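Local coordinates for pesticidal crystal protein CRY4AA (Bacillus thuringiensis, PDB 2C9K), which promotes colloid-osmotic lysis of insect midgut epithelial cells by binding to them, this chain being the three-domain toxin portion of a longer protoxin, at residues Leu186-Ala189 and Ile190-Thr194; Thr194-Cys197 and Val198-Lys202; Gly204-Leu207 and Ile208-Pro212; Asn528-Ala531 and Asn532-Ala535; Gly557-Tyr560 and Thr561-Lys564. One frame throughout, in Å; residues are numbered along the deposited sequence.

Contact 1: Leu186-Ala189 and Ile190-Thr194; sequences LTKA and IEDYT
The carbonyl oxygen of Thr187 is held by two backbone N-H groups of the next helical turn, through one sound and one weak bond. Glu191 N reaches Thr187 O at 3.0 Å, almost straight on (161°). The second bond, Ile190 N to Thr187 O at 2.8 Å, is weak and bent (122°); the better partner of Ile190 N is Leu186 O, at 3.0 Å. Asp192 N to Lys188 O and Tyr193 N to Ala189 O carry the alpha-helical pattern on. Ile190 O takes both Thr194 N and, at 2.7 Å, Thr194 OG1, which satisfies the buried threonine hydroxyl.

The side chains sort into two faces. On the apolar one, Leu186 CG lies 4.3 Å from Ile190 CD1; Ile190 CG1 is anti to the carbonyl carbon (chi1 -72°), which swings this arm back over Leu186 O. On the same side, Ala189 offers a bare CB, 4.2 Å from Tyr193 CE1, a small group suited to a place beside an aromatic ring. The other face is polar, with Lys188, Glu191 and Asp192.

In the N-terminal helical domain, Leu186, Ala189 and Tyr193 pack on Leu154, Leu151 and Ala147 of helix 140-164, while Ile190 and Glu191 also touch Tyr565 in a loop of the C-terminal domain.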
loop_
_atom_site.group_PDB
_atom_site.type_symbol
_atom_site.label_atom_id
_atom_site.label_comp_id
_atom_site.label_asym_id
_atom_site.label_seq_id
_atom_site.Cartn_x
_atom_site.Cartn_y
_atom_site.Cartn_z
ATOM N N LEU A 186 13.788 8.550 18.098
ATOM C CA LEU A 186 12.592 8.396 17.275
ATOM C C LEU A 186 13.049 8.122 15.862
ATOM O O LEU A 186 12.585 7.196 15.197
ATOM C CB LEU A 186 11.768 9.682 17.302
ATOM C CG LEU A 186 10.606 9.806 16.315
ATOM C CD1 LEU A 186 9.634 8.661 16.505
ATOM C CD2 LEU A 186 9.913 11.141 16.526
ATOM N N THR A 187 13.978 8.954 15.425
ATOM C CA THR A 187 14.556 8.850 14.109
ATOM C C THR A 187 15.163 7.459 13.875
ATOM O O THR A 187 14.713 6.728 12.997
ATOM C CB THR A 187 15.618 9.954 13.939
ATOM O OG1 THR A 187 14.953 11.224 13.873
ATOM C CG2 THR A 187 16.459 9.734 12.686
ATOM N N LYS A 188 16.164 7.089 14.671
ATOM C CA LYS A 188 16.819 5.789 14.531
ATOM C C LYS A 188 15.824 4.632 14.520
ATOM O O LYS A 188 16.059 3.615 13.867
ATOM C CB LYS A 188 17.826 5.580 15.666
ATOM C CG LYS A 188 19.217 5.142 15.213
ATOM C CD LYS A 188 19.821 6.165 14.249
ATOM C CE LYS A 188 21.331 5.994 14.079
ATOM N NZ LYS A 188 22.093 6.267 15.355
ATOM N N ALA A 189 14.718 4.788 15.244
ATOM C CA ALA A 189 13.681 3.758 15.313
ATOM C C ALA A 189 12.908 3.666 13.991
ATOM O O ALA A 189 12.511 2.572 13.569
ATOM C CB ALA A 189 12.722 4.064 16.458
ATOM N N ILE A 190 12.687 4.817 13.356
ATOM C CA ILE A 190 11.985 4.876 12.073
ATOM C C ILE A 190 12.872 4.211 11.031
ATOM O O ILE A 190 12.400 3.456 10.175
ATOM C CB ILE A 190 11.724 6.341 11.624
ATOM C CG1 ILE A 190 10.636 6.972 12.491
ATOM C CG2 ILE A 190 11.340 6.382 10.156
ATOM C CD1 ILE A 190 10.408 8.447 12.215
ATOM N N GLU A 191 14.168 4.489 11.117
ATOM C CA GLU A 191 15.114 3.921 10.179
ATOM C C GLU A 191 15.289 2.418 10.373
ATOM O O GLU A 191 15.152 1.649 9.417
ATOM C CB GLU A 191 16.467 4.620 10.300
ATOM C CG GLU A 191 17.499 4.099 9.309
ATOM C CD GLU A 191 18.778 4.902 9.323
ATOM O OE1 GLU A 191 18.699 6.147 9.267
ATOM O OE2 GLU A 191 19.865 4.298 9.382
ATOM N N ASP A 192 15.586 1.995 11.597
ATOM C CA ASP A 192 15.795 0.579 11.863
ATOM C C ASP A 192 14.587 -0.283 11.567
ATOM O O ASP A 192 14.700 -1.314 10.912
ATOM C CB ASP A 192 16.224 0.363 13.308
ATOM C CG ASP A 192 17.598 0.921 13.588
ATOM O OD1 ASP A 192 18.339 1.207 12.619
ATOM O OD2 ASP A 192 17.942 1.062 14.782
ATOM N N TYR A 193 13.432 0.136 12.057
ATOM C CA TYR A 193 12.202 -0.612 11.832
ATOM C C TYR A 193 11.877 -0.727 10.344
ATOM O O TYR A 193 11.487 -1.789 9.867
ATOM C CB TYR A 193 11.060 0.053 12.590
ATOM C CG TYR A 193 11.133 -0.194 14.078
ATOM C CD1 TYR A 193 10.540 0.681 14.984
ATOM C CD2 TYR A 193 11.771 -1.330 14.583
ATOM C CE1 TYR A 193 10.582 0.432 16.357
ATOM C CE2 TYR A 193 11.812 -1.587 15.955
ATOM C CZ TYR A 193 11.217 -0.704 16.832
ATOM O OH TYR A 193 11.239 -0.963 18.182
ATOM N N THR A 194 12.048 0.363 9.608
ATOM C CA THR A 194 11.793 0.346 8.175
ATOM C C THR A 194 12.701 -0.676 7.496
ATOM O O THR A 194 12.216 -1.601 6.856
ATOM C CB THR A 194 12.037 1.731 7.541
ATOM O OG1 THR A 194 11.016 2.637 7.971
ATOM C CG2 THR A 194 12.009 1.634 6.024
#

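Contact 2: Thr194-Cys197 and Val198-Lys202; sequences TNYC and VTTYK
Thr200 reaches back one helical turn to Tyr196, and its side chain meets both the backbone and the ring of that residue. Its CB lies 3.4 Å from Tyr196 O. From there the branch ending in OG1, anti to the carbonyl carbon (chi1 -54°), folds back along the helix and donates to Tyr196 O at 2.9 Å. The same OG1 sits over one face of the Tyr196 ring, 3.2 Å above its plane and displaced toward the rim, with CZ the nearest ring atom. With Tyr196 CG anti to the backbone N (chi1 177°), the ring stands forward, beside the next turn, to meet it. The other branch of Thr200, CG2, slants outward from the helix.

Tyr196 O therefore takes two donors, the hydroxyl and Thr200 N, the latter nearly straight at 177°. Asn195 O is held likewise: Thr199 OG1 at 2.7 Å and Thr199 N at 3.0 Å approach it from opposite faces of its plane. On another side, Val198 CG2 lies 3.2 Å from Thr194 O.

Around this stretch pack helices 129-137, 140-164 and 222-240, with Thr200 on Leu140 and Ile137, and Cys197 on Val236. Threonine fits such surroundings because its hydroxyl can bond to its own helix while the rest of the side chain, probably the methyl, packs against neighbours. The buried OG1 of Thr200 is thus satisfied within helix 183-208 and asks no hydrogen bond of the adjoining helices.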
loop_
_atom_site.group_PDB
_atom_site.type_symbol
_atom_site.label_atom_id
_atom_site.label_comp_id
_atom_site.label_asym_id
_atom_site.label_seq_id
_atom_site.Cartn_x
_atom_site.Cartn_y
_atom_site.Cartn_z
ATOM N N THR A 194 12.048 0.363 9.608
ATOM C CA THR A 194 11.793 0.346 8.175
ATOM C C THR A 194 12.701 -0.676 7.496
ATOM O O THR A 194 12.216 -1.601 6.856
ATOM C CB THR A 194 12.037 1.731 7.541
ATOM O OG1 THR A 194 11.016 2.637 7.971
ATOM C CG2 THR A 194 12.009 1.634 6.024
ATOM N N ASN A 195 14.013 -0.506 7.657
ATOM C CA ASN A 195 14.991 -1.402 7.052
ATOM C C ASN A 195 14.860 -2.870 7.460
ATOM O O ASN A 195 15.166 -3.762 6.669
ATOM C CB ASN A 195 16.418 -0.930 7.362
ATOM C CG ASN A 195 16.756 0.413 6.716
ATOM O OD1 ASN A 195 16.441 0.648 5.549
ATOM N ND2 ASN A 195 17.412 1.291 7.475
ATOM N N TYR A 196 14.412 -3.129 8.685
ATOM C CA TYR A 196 14.271 -4.506 9.150
ATOM C C TYR A 196 13.075 -5.181 8.503
ATOM O O TYR A 196 13.198 -6.280 7.966
ATOM C CB TYR A 196 14.116 -4.565 10.669
ATOM C CG TYR A 196 13.905 -5.976 11.184
ATOM C CD1 TYR A 196 14.959 -6.893 11.211
ATOM C CD2 TYR A 196 12.642 -6.416 11.587
ATOM C CE1 TYR A 196 14.760 -8.210 11.619
ATOM C CE2 TYR A 196 12.434 -7.728 11.997
ATOM C CZ TYR A 196 13.501 -8.619 12.006
ATOM O OH TYR A 196 13.309 -9.930 12.373
ATOM N N CYS A 197 11.916 -4.527 8.569
ATOM C CA CYS A 197 10.689 -5.060 7.981
ATOM C C CYS A 197 10.878 -5.361 6.501
ATOM O O CYS A 197 10.490 -6.427 6.018
ATOM C CB CYS A 197 9.542 -4.060 8.130
ATOM S SG CYS A 197 9.029 -3.753 9.832
ATOM N N VAL A 198 11.468 -4.409 5.783
ATOM C CA VAL A 198 11.693 -4.577 4.361
ATOM C C VAL A 198 12.647 -5.735 4.144
ATOM O O VAL A 198 12.404 -6.586 3.287
ATOM C CB VAL A 198 12.271 -3.298 3.720
ATOM C CG1 VAL A 198 12.578 -3.547 2.252
ATOM C CG2 VAL A 198 11.283 -2.154 3.871
ATOM N N THR A 199 13.725 -5.777 4.922
ATOM C CA THR A 199 14.700 -6.863 4.797
ATOM C C THR A 199 14.010 -8.214 4.981
ATOM O O THR A 199 14.087 -9.095 4.119
ATOM C CB THR A 199 15.827 -6.757 5.863
ATOM O OG1 THR A 199 16.724 -5.697 5.518
ATOM C CG2 THR A 199 16.600 -8.051 5.948
ATOM N N THR A 200 13.338 -8.358 6.121
ATOM C CA THR A 200 12.646 -9.587 6.463
ATOM C C THR A 200 11.577 -9.927 5.440
ATOM O O THR A 200 11.394 -11.093 5.082
ATOM C CB THR A 200 12.009 -9.466 7.854
ATOM O OG1 THR A 200 13.017 -9.072 8.793
ATOM C CG2 THR A 200 11.413 -10.800 8.296
ATOM N N TYR A 201 10.873 -8.898 4.975
ATOM C CA TYR A 201 9.827 -9.071 3.979
ATOM C C TYR A 201 10.410 -9.722 2.732
ATOM O O TYR A 201 9.775 -10.578 2.115
ATOM C CB TYR A 201 9.204 -7.718 3.598
ATOM C CG TYR A 201 8.333 -7.817 2.368
ATOM C CD1 TYR A 201 7.226 -8.667 2.348
ATOM C CD2 TYR A 201 8.669 -7.142 1.193
ATOM C CE1 TYR A 201 6.483 -8.849 1.191
ATOM C CE2 TYR A 201 7.939 -7.318 0.031
ATOM C CZ TYR A 201 6.847 -8.176 0.037
ATOM O OH TYR A 201 6.123 -8.379 -1.114
ATOM N N LYS A 202 11.615 -9.314 2.355
ATOM C CA LYS A 202 12.249 -9.882 1.171
ATOM C C LYS A 202 12.835 -11.277 1.431
ATOM O O LYS A 202 12.972 -12.084 0.510
ATOM C CB LYS A 202 13.308 -8.915 0.632
ATOM C CG LYS A 202 12.682 -7.620 0.148
ATOM C CD LYS A 202 13.667 -6.683 -0.504
ATOM C CE LYS A 202 12.929 -5.447 -1.045
ATOM N NZ LYS A 202 13.820 -4.443 -1.726
#

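Contact 3: Gly204-Leu207 and Ile208-Pro212; sequences GLNL and IKTTP
Leu207 and Thr211 meet where the chain leaves the helix, and the polar contacts gather on Leu207 O. Thr210 N donates to it at 3.0 Å, and Thr211 OG1, also at 3.0 Å, comes from the opposite face of the carbonyl plane. Thr211 N adds a weak bond with a donor angle of only 125°. Placed anti to the carbonyl carbon (chi1 -61°), Thr211 OG1 is turned back toward the helix, a role that a short beta-branched hydroxyl residue fills well.

One turn earlier the bonds are regular: Ile208 N to Gly204 O at 3.0 Å and Lys209 N to Leu205 O at 3.1 Å. The switch from partners four residues apart to the three-residue step of Thr210 marks the unwinding of the C-terminal end of helix 183-208; a type I beta turn from Ile208 to Thr211 overlaps this end and leads into the loop toward helix 222-240.

Looser van der Waals contacts join carbon to oxygen. The Leu207 side chain lies alongside that of Thr211, both pointing the same way, with CD1 3.9 Å from Thr211 OG1. Ile208 CG1 rests 3.5 Å from Gly204 O. Apolar packing reaches outside: Leu207 touches Tyr134 and Ile137 of helix 129-137 and Ile58 of helix 46-58, while Ile208 is covered by Tyr228, Thr224 and, from helix 46-58, Ile57.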
loop_
_atom_site.group_PDB
_atom_site.type_symbol
_atom_site.label_atom_id
_atom_site.label_comp_id
_atom_site.label_asym_id
_atom_site.label_seq_id
_atom_site.Cartn_x
_atom_site.Cartn_y
_atom_site.Cartn_z
ATOM N N GLY A 204 11.368 -13.482 3.043
ATOM C CA GLY A 204 10.223 -14.356 2.853
ATOM C C GLY A 204 9.922 -14.512 1.377
ATOM O O GLY A 204 9.668 -15.618 0.892
ATOM N N LEU A 205 9.954 -13.387 0.667
ATOM C CA LEU A 205 9.703 -13.356 -0.766
ATOM C C LEU A 205 10.706 -14.287 -1.430
ATOM O O LEU A 205 10.362 -15.044 -2.335
ATOM C CB LEU A 205 9.877 -11.926 -1.292
ATOM C CG LEU A 205 8.799 -11.355 -2.232
ATOM C CD1 LEU A 205 7.409 -11.627 -1.691
ATOM C CD2 LEU A 205 9.012 -9.866 -2.384
ATOM N N ASN A 206 11.947 -14.241 -0.956
ATOM C CA ASN A 206 13.006 -15.074 -1.504
ATOM C C ASN A 206 12.886 -16.520 -1.051
ATOM O O ASN A 206 13.314 -17.435 -1.749
ATOM C CB ASN A 206 14.367 -14.509 -1.119
ATOM C CG ASN A 206 15.503 -15.429 -1.500
ATOM O OD1 ASN A 206 15.921 -16.276 -0.708
ATOM N ND2 ASN A 206 16.005 -15.279 -2.724
ATOM N N LEU A 207 12.304 -16.733 0.121
ATOM C CA LEU A 207 12.117 -18.089 0.609
ATOM C C LEU A 207 11.183 -18.795 -0.371
ATOM O O LEU A 207 11.513 -19.838 -0.935
ATOM C CB LEU A 207 11.486 -18.072 2.004
ATOM C CG LEU A 207 11.076 -19.432 2.572
ATOM C CD1 LEU A 207 12.302 -20.325 2.687
ATOM C CD2 LEU A 207 10.400 -19.248 3.924
ATOM N N ILE A 208 10.013 -18.208 -0.585
ATOM C CA ILE A 208 9.039 -18.788 -1.494
ATOM C C ILE A 208 9.603 -18.982 -2.894
ATOM O O ILE A 208 9.502 -20.062 -3.463
ATOM C CB ILE A 208 7.771 -17.906 -1.591
ATOM C CG1 ILE A 208 7.110 -17.802 -0.211
ATOM C CG2 ILE A 208 6.812 -18.489 -2.611
ATOM C CD1 ILE A 208 5.857 -16.975 -0.184
ATOM N N LYS A 209 10.207 -17.934 -3.440
ATOM C CA LYS A 209 10.758 -17.978 -4.790
ATOM C C LYS A 209 11.937 -18.923 -4.914
ATOM O O LYS A 209 12.483 -19.114 -5.999
ATOM C CB LYS A 209 11.179 -16.572 -5.214
ATOM C CG LYS A 209 11.442 -16.406 -6.698
ATOM C CD LYS A 209 11.763 -14.951 -7.009
ATOM C CE LYS A 209 11.961 -14.710 -8.493
ATOM N NZ LYS A 209 12.245 -13.271 -8.771
ATOM N N THR A 210 12.316 -19.527 -3.797
ATOM C CA THR A 210 13.449 -20.440 -3.763
ATOM C C THR A 210 13.038 -21.876 -3.455
ATOM O O THR A 210 13.772 -22.811 -3.748
ATOM C CB THR A 210 14.478 -19.945 -2.713
ATOM O OG1 THR A 210 15.494 -19.171 -3.369
ATOM C CG2 THR A 210 15.089 -21.102 -1.942
ATOM N N THR A 211 11.853 -22.048 -2.887
ATOM C CA THR A 211 11.351 -23.366 -2.509
ATOM C C THR A 211 10.489 -24.094 -3.540
ATOM O O THR A 211 9.382 -23.661 -3.844
ATOM C CB THR A 211 10.530 -23.257 -1.224
ATOM O OG1 THR A 211 11.366 -22.765 -0.169
ATOM C CG2 THR A 211 9.939 -24.606 -0.849
ATOM N N PRO A 212 10.979 -25.224 -4.079
ATOM C CA PRO A 212 10.196 -25.973 -5.065
ATOM C C PRO A 212 8.913 -26.410 -4.372
ATOM O O PRO A 212 8.921 -26.701 -3.177
ATOM C CB PRO A 212 11.087 -27.168 -5.387
ATOM C CG PRO A 212 12.454 -26.658 -5.141
ATOM C CD PRO A 212 12.289 -25.861 -3.870
#

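Contact 4: Asn528-Ala531 and Asn532-Ala535; sequences NGSA and NTRA
Ser530 and Thr533 turn their hydroxyls toward each other across the mouth of a tight turn, with Ser530 OG 3.0 Å from Thr533 OG1. Each oxygen stands between its own backbone N and carbonyl carbon (chi1 81° in Ser530, 51° in Thr533), which sets Ser530 OG near Asn532 N and Thr533 OG1 near Ser530 N. Thr533 OG1 accepts from Ser530 N at 2.8 Å. Ser530 OG looks further round the bend and accepts from Asn532 N at 3.3 Å, the bond of an ST turn. In the backbone, Thr533 N donates to Ser530 O at 2.8 Å, closing a type I beta turn from Ser530 to Thr533.

Arg534 leaves the turn in another direction: its CG and CD both pass 3.3 Å from Ala531 O, and the bend at chi3 carries NE to a weak bond with Leu551 O. Gly529, just ahead, has a positive phi, easily held by a residue without a side chain.

The loop links strand 517-527 to strand 536-541, which belong to different sheets of the C-terminal beta sandwich. Small hydroxyl residues suit this exposed corner: a side-chain oxygen accepts from the N-H of Ser530 and another from that of Asn532, so the turn is tied by side chains as well as by its backbone bond.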
loop_
_atom_site.group_PDB
_atom_site.type_symbol
_atom_site.label_atom_id
_atom_site.label_comp_id
_atom_site.label_asym_id
_atom_site.label_seq_id
_atom_site.Cartn_x
_atom_site.Cartn_y
_atom_site.Cartn_z
ATOM N N ASN A 528 22.096 9.164 -6.890
ATOM C CA ASN A 528 23.494 8.807 -6.749
ATOM C C ASN A 528 24.286 9.988 -7.316
ATOM O O ASN A 528 23.975 11.139 -7.006
ATOM C CB ASN A 528 23.818 7.502 -7.488
ATOM C CG ASN A 528 23.238 7.462 -8.880
ATOM O OD1 ASN A 528 23.072 8.502 -9.520
ATOM N ND2 ASN A 528 22.939 6.259 -9.368
ATOM N N GLY A 529 25.290 9.719 -8.145
ATOM C CA GLY A 529 26.092 10.802 -8.692
ATOM C C GLY A 529 27.018 11.404 -7.646
ATOM O O GLY A 529 27.197 10.844 -6.566
ATOM N N SER A 530 27.606 12.554 -7.950
ATOM C CA SER A 530 28.517 13.195 -7.009
ATOM C C SER A 530 28.291 14.694 -6.941
ATOM O O SER A 530 27.554 15.265 -7.742
ATOM C CB SER A 530 29.959 12.955 -7.424
ATOM O OG SER A 530 30.307 13.865 -8.450
ATOM N N ALA A 531 28.963 15.330 -5.989
ATOM C CA ALA A 531 28.850 16.766 -5.791
ATOM C C ALA A 531 29.112 17.589 -7.058
ATOM O O ALA A 531 28.579 18.689 -7.209
ATOM C CB ALA A 531 29.796 17.205 -4.675
ATOM N N ASN A 532 29.916 17.058 -7.974
ATOM C CA ASN A 532 30.235 17.785 -9.203
ATOM C C ASN A 532 29.305 17.423 -10.349
ATOM O O ASN A 532 29.384 18.005 -11.435
ATOM C CB ASN A 532 31.682 17.510 -9.622
ATOM C CG ASN A 532 32.670 17.773 -8.500
ATOM O OD1 ASN A 532 32.701 18.871 -7.928
ATOM N ND2 ASN A 532 33.482 16.764 -8.173
ATOM N N THR A 533 28.418 16.465 -10.098
ATOM C CA THR A 533 27.470 16.015 -11.111
ATOM C C THR A 533 26.026 16.001 -10.599
ATOM O O THR A 533 25.270 15.065 -10.855
ATOM C CB THR A 533 27.854 14.613 -11.597
ATOM O OG1 THR A 533 28.045 13.748 -10.466
ATOM C CG2 THR A 533 29.132 14.682 -12.421
ATOM N N ARG A 534 25.645 17.054 -9.886
ATOM C CA ARG A 534 24.301 17.150 -9.335
ATOM C C ARG A 534 23.268 17.377 -10.426
ATOM O O ARG A 534 23.484 18.158 -11.355
ATOM C CB ARG A 534 24.222 18.302 -8.331
ATOM C CG ARG A 534 25.312 18.298 -7.288
ATOM C CD ARG A 534 25.437 19.668 -6.664
ATOM N NE ARG A 534 24.450 19.901 -5.617
ATOM C CZ ARG A 534 24.168 21.101 -5.115
ATOM N NH1 ARG A 534 24.792 22.180 -5.574
ATOM N NH2 ARG A 534 23.274 21.225 -4.145
ATOM N N ALA A 535 22.142 16.686 -10.310
ATOM C CA ALA A 535 21.063 16.849 -11.266
ATOM C C ALA A 535 20.376 18.147 -10.865
ATOM O O ALA A 535 20.365 18.513 -9.689
ATOM C CB ALA A 535 20.092 15.686 -11.176
#

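Contact 5: Gly557-Tyr560 and Thr561-Lys564; sequences GTDY and TNLK
The polar contacts of this turn centre on the carboxylate of Asp559, which meets Thr561 and Asn562. Thr561 OG1 donates to Asp559 OD1; the modelled separation of 2.4 Å is very short, and its exact value is doubtful at 2.8 Å resolution. On the second oxygen, Asn562 ND2 gives a weak bond to Asp559 OD2 at 3.0 Å. The Asp559 and Asn562 side chains cross at about a right angle, carboxylate and amide planes 54° apart; the amide lies too close to the carboxylate in the model, so its exact placing is doubtful. Asp559 CG, anti to the backbone N (chi1 -156°), carries the carboxylate to this side, and an aspartate is short enough to receive donors two and three residues ahead.

Among backbone groups, Leu563 N donates weakly to Tyr560 O at 3.4 Å. It spans a type I beta turn from Tyr560 to Leu563 in the loop between strands 545-550 and 569-572 of the C-terminal beta sandwich, at the side that faces helix 183-208.

In the apolar group, Tyr560 CB is 4.4 Å from Leu563 CG, and both side chains rest on Leu601 of strand 600-609. Leucine suits its buried place, touching Phe555 and Phe568 as well; tyrosine packs there while its hydroxyl bonds Thr599 OG1. Carbonyl oxygens make van der Waals contacts: Leu563 CD2 comes 3.6 Å from Asp559 O, and Thr558 O lies over the centre of one Tyr560 ring face.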
loop_
_atom_site.group_PDB
_atom_site.type_symbol
_atom_site.label_atom_id
_atom_site.label_comp_id
_atom_site.label_asym_id
_atom_site.label_seq_id
_atom_site.Cartn_x
_atom_site.Cartn_y
_atom_site.Cartn_z
ATOM N N GLY A 557 25.871 3.479 -5.994
ATOM C CA GLY A 557 25.602 2.209 -6.629
ATOM C C GLY A 557 24.516 2.445 -7.653
ATOM O O GLY A 557 24.185 3.590 -7.958
ATOM N N THR A 558 23.960 1.367 -8.190
ATOM C CA THR A 558 22.901 1.479 -9.185
ATOM C C THR A 558 21.709 0.617 -8.804
ATOM O O THR A 558 20.703 0.590 -9.517
ATOM C CB THR A 558 23.382 1.019 -10.552
ATOM O OG1 THR A 558 23.723 -0.372 -10.486
ATOM C CG2 THR A 558 24.597 1.829 -10.984
ATOM N N ASP A 559 21.816 -0.093 -7.687
ATOM C CA ASP A 559 20.712 -0.935 -7.266
ATOM C C ASP A 559 19.687 -0.079 -6.544
ATOM O O ASP A 559 19.794 0.149 -5.331
ATOM C CB ASP A 559 21.184 -2.049 -6.339
ATOM C CG ASP A 559 20.243 -3.235 -6.352
ATOM O OD1 ASP A 559 19.022 -3.020 -6.528
ATOM O OD2 ASP A 559 20.722 -4.377 -6.183
ATOM N N TYR A 560 18.690 0.381 -7.297
ATOM C CA TYR A 560 17.642 1.230 -6.762
ATOM C C TYR A 560 16.561 0.408 -6.106
ATOM O O TYR A 560 15.840 0.904 -5.244
ATOM C CB TYR A 560 17.023 2.053 -7.884
ATOM C CG TYR A 560 18.035 2.584 -8.859
ATOM C CD1 TYR A 560 17.982 2.233 -10.202
ATOM C CD2 TYR A 560 19.064 3.418 -8.429
ATOM C CE1 TYR A 560 18.933 2.698 -11.096
ATOM C CE2 TYR A 560 20.023 3.889 -9.313
ATOM C CZ TYR A 560 19.953 3.526 -10.645
ATOM O OH TYR A 560 20.901 3.995 -11.521
ATOM N N THR A 561 16.445 -0.848 -6.525
ATOM C CA THR A 561 15.424 -1.733 -5.976
ATOM C C THR A 561 15.540 -1.923 -4.483
ATOM O O THR A 561 14.525 -2.042 -3.798
ATOM C CB THR A 561 15.454 -3.126 -6.612
ATOM O OG1 THR A 561 16.736 -3.351 -7.218
ATOM C CG2 THR A 561 14.338 -3.263 -7.632
ATOM N N ASN A 562 16.765 -1.961 -3.970
ATOM C CA ASN A 562 16.934 -2.145 -2.544
ATOM C C ASN A 562 17.511 -0.941 -1.813
ATOM O O ASN A 562 18.361 -1.082 -0.934
ATOM C CB ASN A 562 17.755 -3.413 -2.251
ATOM C CG ASN A 562 18.827 -3.684 -3.300
ATOM O OD1 ASN A 562 19.679 -2.827 -3.584
ATOM N ND2 ASN A 562 18.795 -4.889 -3.875
ATOM N N LEU A 563 17.032 0.247 -2.170
ATOM C CA LEU A 563 17.471 1.470 -1.510
ATOM C C LEU A 563 17.009 1.422 -0.054
ATOM O O LEU A 563 15.934 0.895 0.256
ATOM C CB LEU A 563 16.872 2.708 -2.182
ATOM C CG LEU A 563 17.366 3.095 -3.578
ATOM C CD1 LEU A 563 16.759 4.435 -3.980
ATOM C CD2 LEU A 563 18.883 3.186 -3.583
ATOM N N LYS A 564 17.824 1.962 0.843
ATOM C CA LYS A 564 17.473 1.959 2.248
ATOM C C LYS A 564 16.747 3.235 2.603
ATOM O O LYS A 564 16.664 4.161 1.803
ATOM C CB LYS A 564 18.723 1.809 3.112
ATOM C CG LYS A 564 19.553 0.590 2.770
ATOM C CD LYS A 564 18.709 -0.660 2.765
ATOM C CE LYS A 564 19.475 -1.830 2.180
ATOM N NZ LYS A 564 18.582 -3.000 1.941
#

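Contacts 1, 2 and 3 follow one another along helix 183-208, their centres 12 Å and then 15 Å apart; contacts 1 and 2 share Thr194, and contact 3 is where the helix gives way to loop. Contacts 4 and 5 belong to the C-terminal domain. The turn of contact 5 meets the helix at contact 2, with centres about 14 Å apart: Lys202 NZ lies 3.2 Å from Thr561 O, and Asn195 OD1 packs 3.5 Å from Lys564 CB. On its other flank Asn528 ND2 probably hydrogen-bonds Gly557 O at 3.3 Å, joining contact 4. Contact 5 thus stands between the helical domain and contact 4, which lies about 16 Å from contact 2 at the nearest atoms.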